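Alginate lyase, family PL7 (Zobellia galactanivorans, PDB 3ZPY) probably cleaves alginate by beta-elimination as a polysaccharide lyase of family PL7, this chain being the catalytic domain of a longer protein. Local coordinates at residues A12-P24 / A28-I40. Residues are numbered along the deposited sequence; the frame is centred on the assembly and turned at random. Where two conformers were deposited one is given.
With NA (sodium ion), chain C.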
ATOM      1  N   ALA A  12       6.994 -11.284 -11.817  1.00  9.35           N
ATOM      2  CA  ALA A  12       7.011 -12.009 -10.537  1.00 12.08           C
ATOM      3  C   ALA A  12       8.383 -11.801  -9.836  1.00 11.40           C
ATOM      4  O   ALA A  12       8.509 -11.771  -8.593  1.00 18.14           O
ATOM      5  CB  ALA A  12       6.723 -13.487 -10.775  1.00 11.55           C
ATOM      6  N   ASN A  13       9.405 -11.617 -10.628  1.00 11.78           N
ATOM      7  CA  ASN A  13      10.689 -11.428 -10.108  1.00 14.25           C
ATOM      8  C   ASN A  13      10.939 -10.025  -9.438  1.00 12.53           C
ATOM      9  O   ASN A  13      11.846  -9.861  -8.600  1.00 16.87           O
ATOM     10  CB  ASN A  13      11.740 -11.931 -11.051  1.00 19.86           C
ATOM     11  CG  ASN A  13      12.075 -13.417 -10.808  1.00 21.49           C
ATOM     12  OD1 ASN A  13      13.231 -13.801 -10.905  1.00 38.39           O
ATOM     13  ND2 ASN A  13      11.055 -14.246 -10.388  1.00 23.30           N
ATOM     14  N   THR A  14      10.059  -9.028  -9.744  1.00  9.36           N
ATOM     15  CA  THR A  14      10.161  -7.686  -9.147  1.00  7.63           C
ATOM     16  C   THR A  14       9.039  -7.325  -8.107  1.00  6.23           C
ATOM     17  O   THR A  14       9.259  -6.454  -7.269  1.00  7.44           O
ATOM     18  CB  THR A  14      10.291  -6.553 -10.229  1.00 10.98           C
ATOM     19  OG1 THR A  14       9.167  -6.638 -11.104  1.00  9.52           O
ATOM     20  CG2 THR A  14      11.582  -6.719 -11.014  1.00 13.60           C
ATOM     21  N   TRP A  15       7.866  -7.928  -8.260  1.00  6.05           N
ATOM     22  CA  TRP A  15       6.749  -7.672  -7.322  1.00  5.21           C
ATOM     23  C   TRP A  15       5.881  -8.920  -7.205  1.00  5.71           C
ATOM     24  O   TRP A  15       5.593  -9.571  -8.196  1.00  7.54           O
ATOM     25  CB  TRP A  15       5.837  -6.564  -7.807  1.00  5.03           C
ATOM     26  CG  TRP A  15       6.512  -5.222  -7.973  1.00  4.50           C
ATOM     27  CD1 TRP A  15       7.120  -4.721  -9.132  1.00  5.55           C
ATOM     28  CD2 TRP A  15       6.661  -4.180  -6.952  1.00  5.16           C
ATOM     29  NE1 TRP A  15       7.664  -3.501  -8.877  1.00  5.81           N
ATOM     30  CE2 TRP A  15       7.418  -3.126  -7.568  1.00  5.92           C
ATOM     31  CE3 TRP A  15       6.300  -4.068  -5.575  1.00  4.63           C
ATOM     32  CZ2 TRP A  15       7.739  -1.968  -6.878  1.00  6.89           C
ATOM     33  CZ3 TRP A  15       6.623  -2.924  -4.899  1.00  5.49           C
ATOM     34  CH2 TRP A  15       7.326  -1.877  -5.534  1.00  5.39           C
ATOM     35  N   LYS A  16       5.499  -9.264  -5.966  1.00  5.67           N
ATOM     36  CA  LYS A  16       4.512 -10.257  -5.727  1.00  5.77           C
ATOM     37  C   LYS A  16       3.148  -9.549  -5.563  1.00  5.89           C
ATOM     38  O   LYS A  16       3.037  -8.505  -4.909  1.00  5.85           O
ATOM     39  CB  LYS A  16       4.877 -10.999  -4.426  1.00  6.57           C
ATOM     40  CG  LYS A  16       3.816 -11.922  -3.862  1.00  8.64           C
ATOM     41  CD  LYS A  16       4.422 -12.822  -2.718  1.00 11.57           C
ATOM     42  CE  LYS A  16       5.677 -13.698  -3.079  1.00 21.24           C
ATOM     43  NZ  LYS A  16       6.324 -14.730  -2.117  1.00 24.71           N
ATOM     44  N   ILE A  17       2.116 -10.189  -6.119  1.00  5.48           N
ATOM     45  CA  ILE A  17       0.754  -9.613  -6.110  1.00  5.38           C
ATOM     46  C   ILE A  17      -0.080 -10.269  -5.013  1.00  6.08           C
ATOM     47  O   ILE A  17      -0.363 -11.466  -5.090  1.00  7.77           O
ATOM     48  CB  ILE A  17       0.076  -9.808  -7.473  1.00  6.23           C
ATOM     49  CG1 ILE A  17       0.859  -9.108  -8.543  1.00  6.55           C
ATOM     50  CG2 ILE A  17      -1.318  -9.172  -7.439  1.00  6.47           C
ATOM     51  CD1 ILE A  17       0.387  -9.567  -9.940  1.00  6.75           C
ATOM     52  N   ASN A  18      -0.433  -9.414  -4.001  1.00  6.20           N
ATOM     53  CA  ASN A  18      -1.382  -9.814  -2.922  1.00  6.31           C
ATOM     54  C   ASN A  18      -2.822  -9.511  -3.393  1.00  6.55           C
ATOM     55  O   ASN A  18      -3.115  -8.386  -3.758  1.00  6.94           O
ATOM     56  CB  ASN A  18      -1.172  -9.029  -1.612  1.00  8.34           C
ATOM     57  CG  ASN A  18       0.247  -8.974  -1.091  1.00  8.07           C
ATOM     58  OD1 ASN A  18       1.049  -9.916  -1.181  1.00 11.50           O
ATOM     59  ND2 ASN A  18       0.531  -7.890  -0.470  1.00  8.71           N
ATOM     60  N   SER A  19      -3.700 -10.524  -3.538  1.00  5.67           N
ATOM     61  CA  SER A  19      -5.045 -10.292  -4.006  1.00  5.15           C
ATOM     62  C   SER A  19      -5.969 -11.317  -3.483  1.00  6.51           C
ATOM     63  O   SER A  19      -5.599 -12.157  -2.587  1.00  8.25           O
ATOM     64  CB  SER A  19      -5.061 -10.173  -5.547  1.00  6.03           C
ATOM     65  OG  SER A  19      -6.266  -9.618  -6.003  1.00  6.22           O
ATOM     66  N   PHE A  20      -7.216 -11.258  -3.942  1.00  7.88           N
ATOM     67  CA  PHE A  20      -8.254 -12.166  -3.475  1.00  8.25           C
ATOM     68  C   PHE A  20      -8.829 -12.938  -4.662  1.00  9.18           C
ATOM     69  O   PHE A  20      -8.732 -12.454  -5.809  1.00  9.59           O
ATOM     70  CB  PHE A  20      -9.440 -11.365  -2.860  1.00 10.45           C
ATOM     71  CG  PHE A  20      -9.190 -10.918  -1.449  1.00  7.87           C
ATOM     72  CD1 PHE A  20      -8.444  -9.773  -1.196  1.00  8.34           C
ATOM     73  CD2 PHE A  20      -9.718 -11.671  -0.350  1.00  9.62           C
ATOM     74  CE1 PHE A  20      -8.124  -9.408   0.110  1.00  8.32           C
ATOM     75  CE2 PHE A  20      -9.390 -11.271   0.948  1.00 10.39           C
ATOM     76  CZ  PHE A  20      -8.658 -10.118   1.176  1.00  8.23           C
ATOM     77  N   ILE A  21      -9.439 -14.077  -4.371  1.00 11.03           N
ATOM     78  CA  ILE A  21     -10.286 -14.721  -5.336  1.00 12.84           C
ATOM     79  C   ILE A  21     -11.718 -14.772  -4.820  1.00 12.96           C
ATOM     80  O   ILE A  21     -11.941 -14.677  -3.605  1.00 15.52           O
ATOM     81  CB  ILE A  21      -9.761 -16.116  -5.751  1.00 14.13           C
ATOM     82  CG1 ILE A  21      -9.909 -17.160  -4.645  1.00 16.47           C
ATOM     83  CG2 ILE A  21      -8.366 -16.040  -6.358  1.00 15.44           C
ATOM     84  CD1 ILE A  21      -9.723 -18.584  -5.178  1.00 17.66           C
ATOM     85  N   GLY A  22     -12.662 -14.948  -5.741  1.00 13.03           N
ATOM     86  CA  GLY A  22     -14.079 -15.054  -5.393  1.00 12.56           C
ATOM     87  C   GLY A  22     -14.719 -13.695  -5.485  1.00 11.55           C
ATOM     88  O   GLY A  22     -14.022 -12.666  -5.569  1.00 12.90           O
ATOM     89  N   SER A  23     -16.044 -13.676  -5.505  1.00 13.96           N
ATOM     90  CA  SER A  23     -16.786 -12.413  -5.501  1.00 14.75           C
ATOM     91  C   SER A  23     -16.494 -11.616  -4.218  1.00 14.19           C
ATOM     92  O   SER A  23     -16.292 -12.214  -3.180  1.00 12.53           O
ATOM     93  CB  SER A  23     -18.267 -12.617  -5.616  1.00 14.75           C
ATOM     94  OG  SER A  23     -18.516 -13.296  -6.789  1.00 25.19           O
ATOM     95  N   PRO A  24     -16.480 -10.280  -4.303  1.00 11.71           N
ATOM     96  CA  PRO A  24     -16.232  -9.532  -3.064  1.00 12.63           C
ATOM     97  C   PRO A  24     -17.273  -9.851  -1.962  1.00 12.65           C
ATOM     98  O   PRO A  24     -18.484  -9.842  -2.186  1.00 15.09           O
ATOM     99  CB  PRO A  24     -16.274  -8.081  -3.480  1.00 14.21           C
ATOM    100  CG  PRO A  24     -15.874  -8.131  -4.921  1.00 11.89           C
ATOM    101  CD  PRO A  24     -16.467  -9.395  -5.487  1.00 11.51           C
ATOM    102  N   ALA A  28     -14.628 -14.186   0.437  1.00 13.45           N
ATOM    103  CA  ALA A  28     -13.513 -14.153  -0.525  1.00 15.10           C
ATOM    104  C   ALA A  28     -12.215 -14.625   0.137  1.00 15.71           C
ATOM    105  O   ALA A  28     -12.014 -14.521   1.359  1.00 17.21           O
ATOM    106  CB  ALA A  28     -13.370 -12.744  -1.116  1.00 13.75           C
ATOM    107  N   THR A  29     -11.329 -15.173  -0.669  1.00 12.27           N
ATOM    108  CA  THR A  29     -10.154 -15.882  -0.156  1.00 15.15           C
ATOM    109  C   THR A  29      -8.919 -15.059  -0.509  1.00 11.57           C
ATOM    110  O   THR A  29      -8.647 -14.766  -1.674  1.00 10.70           O
ATOM    111  CB  THR A  29     -10.054 -17.288  -0.774  1.00 13.70           C
ATOM    112  OG1 THR A  29     -11.252 -18.031  -0.492  1.00 20.21           O
ATOM    113  CG2 THR A  29      -8.886 -18.082  -0.134  1.00 14.70           C
ATOM    114  N   TYR A  30      -8.148 -14.681   0.509  1.00 11.56           N
ATOM    115  CA  TYR A  30      -6.908 -13.960   0.312  1.00 10.32           C
ATOM    116  C   TYR A  30      -5.761 -14.890  -0.114  1.00 10.45           C
ATOM    117  O   TYR A  30      -5.592 -16.005   0.429  1.00 13.02           O
ATOM    118  CB  TYR A  30      -6.548 -13.276   1.642  1.00 10.97           C
ATOM    119  CG  TYR A  30      -5.296 -12.421   1.566  1.00  9.65           C
ATOM    120  CD1 TYR A  30      -5.206 -11.359   0.672  1.00 10.42           C
ATOM    121  CD2 TYR A  30      -4.219 -12.694   2.351  1.00 11.40           C
ATOM    122  CE1 TYR A  30      -4.070 -10.596   0.563  1.00  9.81           C
ATOM    123  CE2 TYR A  30      -3.089 -11.937   2.285  1.00 11.32           C
ATOM    124  CZ  TYR A  30      -3.027 -10.877   1.387  1.00  7.55           C
ATOM    125  OH  TYR A  30      -1.870 -10.149   1.322  1.00 10.11           O
ATOM    126  N   TYR A  31      -4.935 -14.384  -1.006  1.00  8.78           N
ATOM    127  CA  TYR A  31      -3.660 -15.006  -1.397  1.00  8.14           C
ATOM    128  C   TYR A  31      -2.553 -14.020  -1.285  1.00  9.58           C
ATOM    129  O   TYR A  31      -2.524 -13.014  -2.009  1.00  9.63           O
ATOM    130  CB  TYR A  31      -3.684 -15.505  -2.865  1.00  9.67           C
ATOM    131  CG  TYR A  31      -4.469 -16.770  -3.008  1.00 11.31           C
ATOM    132  CD1 TYR A  31      -5.882 -16.748  -3.084  1.00 12.69           C
ATOM    133  CD2 TYR A  31      -3.809 -17.999  -3.054  1.00 14.49           C
ATOM    134  CE1 TYR A  31      -6.612 -17.939  -3.200  1.00 14.58           C
ATOM    135  CE2 TYR A  31      -4.528 -19.189  -3.185  1.00 14.31           C
ATOM    136  CZ  TYR A  31      -5.928 -19.160  -3.260  1.00 15.06           C
ATOM    137  OH  TYR A  31      -6.643 -20.320  -3.355  1.00 19.10           O
ATOM    138  N   ASP A  32      -1.561 -14.342  -0.471  1.00 11.76           N
ATOM    139  CA  ASP A  32      -0.360 -13.527  -0.406  1.00 10.66           C
ATOM    140  C   ASP A  32       0.352 -13.499  -1.775  1.00  9.41           C
ATOM    141  O   ASP A  32       0.901 -12.515  -2.131  1.00  9.22           O
ATOM    142  CB  ASP A  32       0.515 -14.118   0.713  1.00 13.42           C
ATOM    143  CG  ASP A  32       1.880 -13.513   0.759  1.00 14.74           C
ATOM    144  OD1 ASP A  32       1.980 -12.420   1.336  1.00 15.94           O
ATOM    145  OD2 ASP A  32       2.830 -14.137   0.219  1.00 15.38           O
ATOM    146  N   ASP A  33       0.336 -14.627  -2.487  1.00  9.77           N
ATOM    147  CA  ASP A  33       0.766 -14.625  -3.864  1.00  8.83           C
ATOM    148  C   ASP A  33      -0.389 -15.178  -4.692  1.00  9.01           C
ATOM    149  O   ASP A  33      -0.651 -16.379  -4.684  1.00  8.05           O
ATOM    150  CB  ASP A  33       2.031 -15.491  -4.016  1.00  9.56           C
ATOM    151  CG  ASP A  33       2.562 -15.441  -5.452  1.00 11.15           C
ATOM    152  OD1 ASP A  33       1.761 -15.101  -6.359  1.00  9.79           O
ATOM    153  OD2 ASP A  33       3.739 -15.832  -5.680  1.00 16.72           O
ATOM    154  N   ILE A  34      -1.047 -14.249  -5.411  1.00  7.54           N
ATOM    155  CA  ILE A  34      -2.235 -14.613  -6.161  1.00  8.13           C
ATOM    156  C   ILE A  34      -1.982 -15.710  -7.217  1.00  9.26           C
ATOM    157  O   ILE A  34      -2.896 -16.411  -7.644  1.00  9.61           O
ATOM    158  CB  ILE A  34      -2.883 -13.353  -6.788  1.00  8.42           C
ATOM    159  CG1 ILE A  34      -4.321 -13.690  -7.230  1.00  8.33           C
ATOM    160  CG2 ILE A  34      -1.993 -12.860  -7.957  1.00  8.40           C
ATOM    161  CD1 ILE A  34      -5.298 -13.976  -6.105  1.00 10.95           C
ATOM    162  N   THR A  35      -0.738 -15.778  -7.668  1.00  9.96           N
ATOM    163  CA  THR A  35      -0.445 -16.786  -8.667  1.00 11.58           C
ATOM    164  C   THR A  35      -0.527 -18.215  -8.119  1.00 12.18           C
ATOM    165  O   THR A  35      -0.500 -19.180  -8.879  1.00 14.05           O
ATOM    166  CB  THR A  35       0.894 -16.551  -9.395  1.00 11.93           C
ATOM    167  OG1 THR A  35       1.992 -16.732  -8.508  1.00 12.30           O
ATOM    168  CG2 THR A  35       0.982 -15.236 -10.064  1.00 10.87           C
ATOM    169  N   ASP A  36      -0.570 -18.359  -6.789  1.00 11.67           N
ATOM    170  CA  ASP A  36      -0.868 -19.653  -6.164  1.00 14.55           C
ATOM    171  C   ASP A  36      -2.297 -20.136  -6.391  1.00 14.62           C
ATOM    172  O   ASP A  36      -2.575 -21.323  -6.186  1.00 24.61           O
ATOM    173  CB  ASP A  36      -0.615 -19.592  -4.652  1.00 14.61           C
ATOM    174  CG  ASP A  36       0.836 -19.528  -4.314  1.00 16.40           C
ATOM    175  OD1 ASP A  36       1.647 -19.895  -5.145  1.00 17.19           O
ATOM    176  OD2 ASP A  36       1.190 -19.111  -3.188  1.00 18.85           O
ATOM    177  N   ALA A  37      -3.198 -19.208  -6.732  1.00 13.78           N
ATOM    178  CA  ALA A  37      -4.568 -19.600  -6.949  1.00 14.27           C
ATOM    179  C   ALA A  37      -4.776 -20.357  -8.244  1.00 16.00           C
ATOM    180  O   ALA A  37      -4.107 -20.118  -9.259  1.00 16.90           O
ATOM    181  CB  ALA A  37      -5.476 -18.381  -6.885  1.00 11.99           C
ATOM    182  N   SER A  38      -5.741 -21.257  -8.243  1.00 15.94           N
ATOM    183  CA  SER A  38      -6.039 -22.044  -9.437  0.50 19.25           C
ATOM    184  C   SER A  38      -6.369 -21.144 -10.610  1.00 20.01           C
ATOM    185  O   SER A  38      -7.230 -20.274 -10.486  1.00 20.08           O
ATOM    186  CB  SER A  38      -7.238 -22.947  -9.174  0.50 19.03           C
ATOM    187  OG  SER A  38      -6.949 -23.877  -8.160  0.50 23.81           O
ATOM    188  N   GLY A  39      -5.700 -21.364 -11.758  1.00 20.26           N
ATOM    189  CA  GLY A  39      -6.064 -20.644 -12.989  1.00 19.44           C
ATOM    190  C   GLY A  39      -5.410 -19.305 -13.212  1.00 18.69           C
ATOM    191  O   GLY A  39      -5.761 -18.584 -14.184  1.00 18.45           O
ATOM    192  N   ILE A  40      -4.525 -18.908 -12.292  1.00 16.58           N
ATOM    193  CA  ILE A  40      -3.967 -17.554 -12.312  1.00 13.03           C
ATOM    194  C   ILE A  40      -2.504 -17.647 -12.710  1.00 11.99           C
ATOM    195  O   ILE A  40      -1.781 -18.476 -12.206  1.00 11.77           O
ATOM    196  CB  ILE A  40      -4.017 -16.891 -10.903  1.00 13.52           C
ATOM    197  CG1 ILE A  40      -5.455 -16.760 -10.354  1.00 18.18           C
ATOM    198  CG2 ILE A  40      -3.323 -15.544 -10.959  1.00 11.76           C
ATOM    199  CD1 ILE A  40      -6.454 -16.369 -11.393  1.00 17.34           C
TER
HETATM  200 NA    NA C 450      -1.876 -20.790 -10.628  1.00  8.86          NA
HETATM  201  O   HOH W   1       2.511 -12.650  -7.481  1.00  7.77           O
HETATM  202  O   HOH W   2     -13.184 -17.442  -2.371  1.00 24.29           O
HETATM  203  O   HOH W   3       0.451 -22.599 -10.551  1.00 27.45           O
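The Ile34 side chain packs against the side chains of Ile17, Ser19 and Ile21, and this is the tight part of the contact. With CG1 anti to the backbone N (chi1 -164°) and chi2 at 68°, Ile34 CD1 reaches Ile21 CG2, 3.7 Å away. Ile34 CG1 and CD1 both come beside Ser19 CB. The other branch, Ile34 CG2, turns to Ile17 CB at 3.7 Å. Ile21 CG2 also meets Ala37 CB, and that methyl sits over the centre of one face of the Tyr31 ring. Ile21 CG1 comes to the edge of the same ring, 3.7 Å from Tyr31 CE1.

Strands 15-21 and 29-31 form an antiparallel beta hairpin at the margin of a curved sheet of the PL7 beta-jelly roll. On its other side, strand 15-21 pairs with strand 76-83. Ser19 with Tyr31 and Ile21 with Thr29 are hydrogen-bonded pairs, each held by two backbone bonds. Ile34 N adds a nearly straight bond to Ile17 O (2.9 Å), which ties the 3-10 turn to the strand. Phe20 and Tyr30 form the non-hydrogen-bonded pair between them. Their side chains lie on the opposite face from Ile21 and Tyr31. The two rings meet obliquely, with planes 49° apart, and Phe20 CE2 is 3.5 Å from Tyr30 CB.

The Lys16 end is looser and faces solvent at Asp32. The aliphatic part of Lys16 crosses Asp32 and Asp33, but Lys16 NZ stays 4.2 Å from Asp32 OD2, too far for a salt bridge. A water joins Ile17 N to Asp33 OD1. The same Asp33 oxygen accepts from Thr35 N, making an Asx turn, and from Thr35 OG1; both donors come from one face of the carboxylate. The backbone oxygen of Thr35, with those of Ala37 and Ile40 and a water, binds a sodium ion.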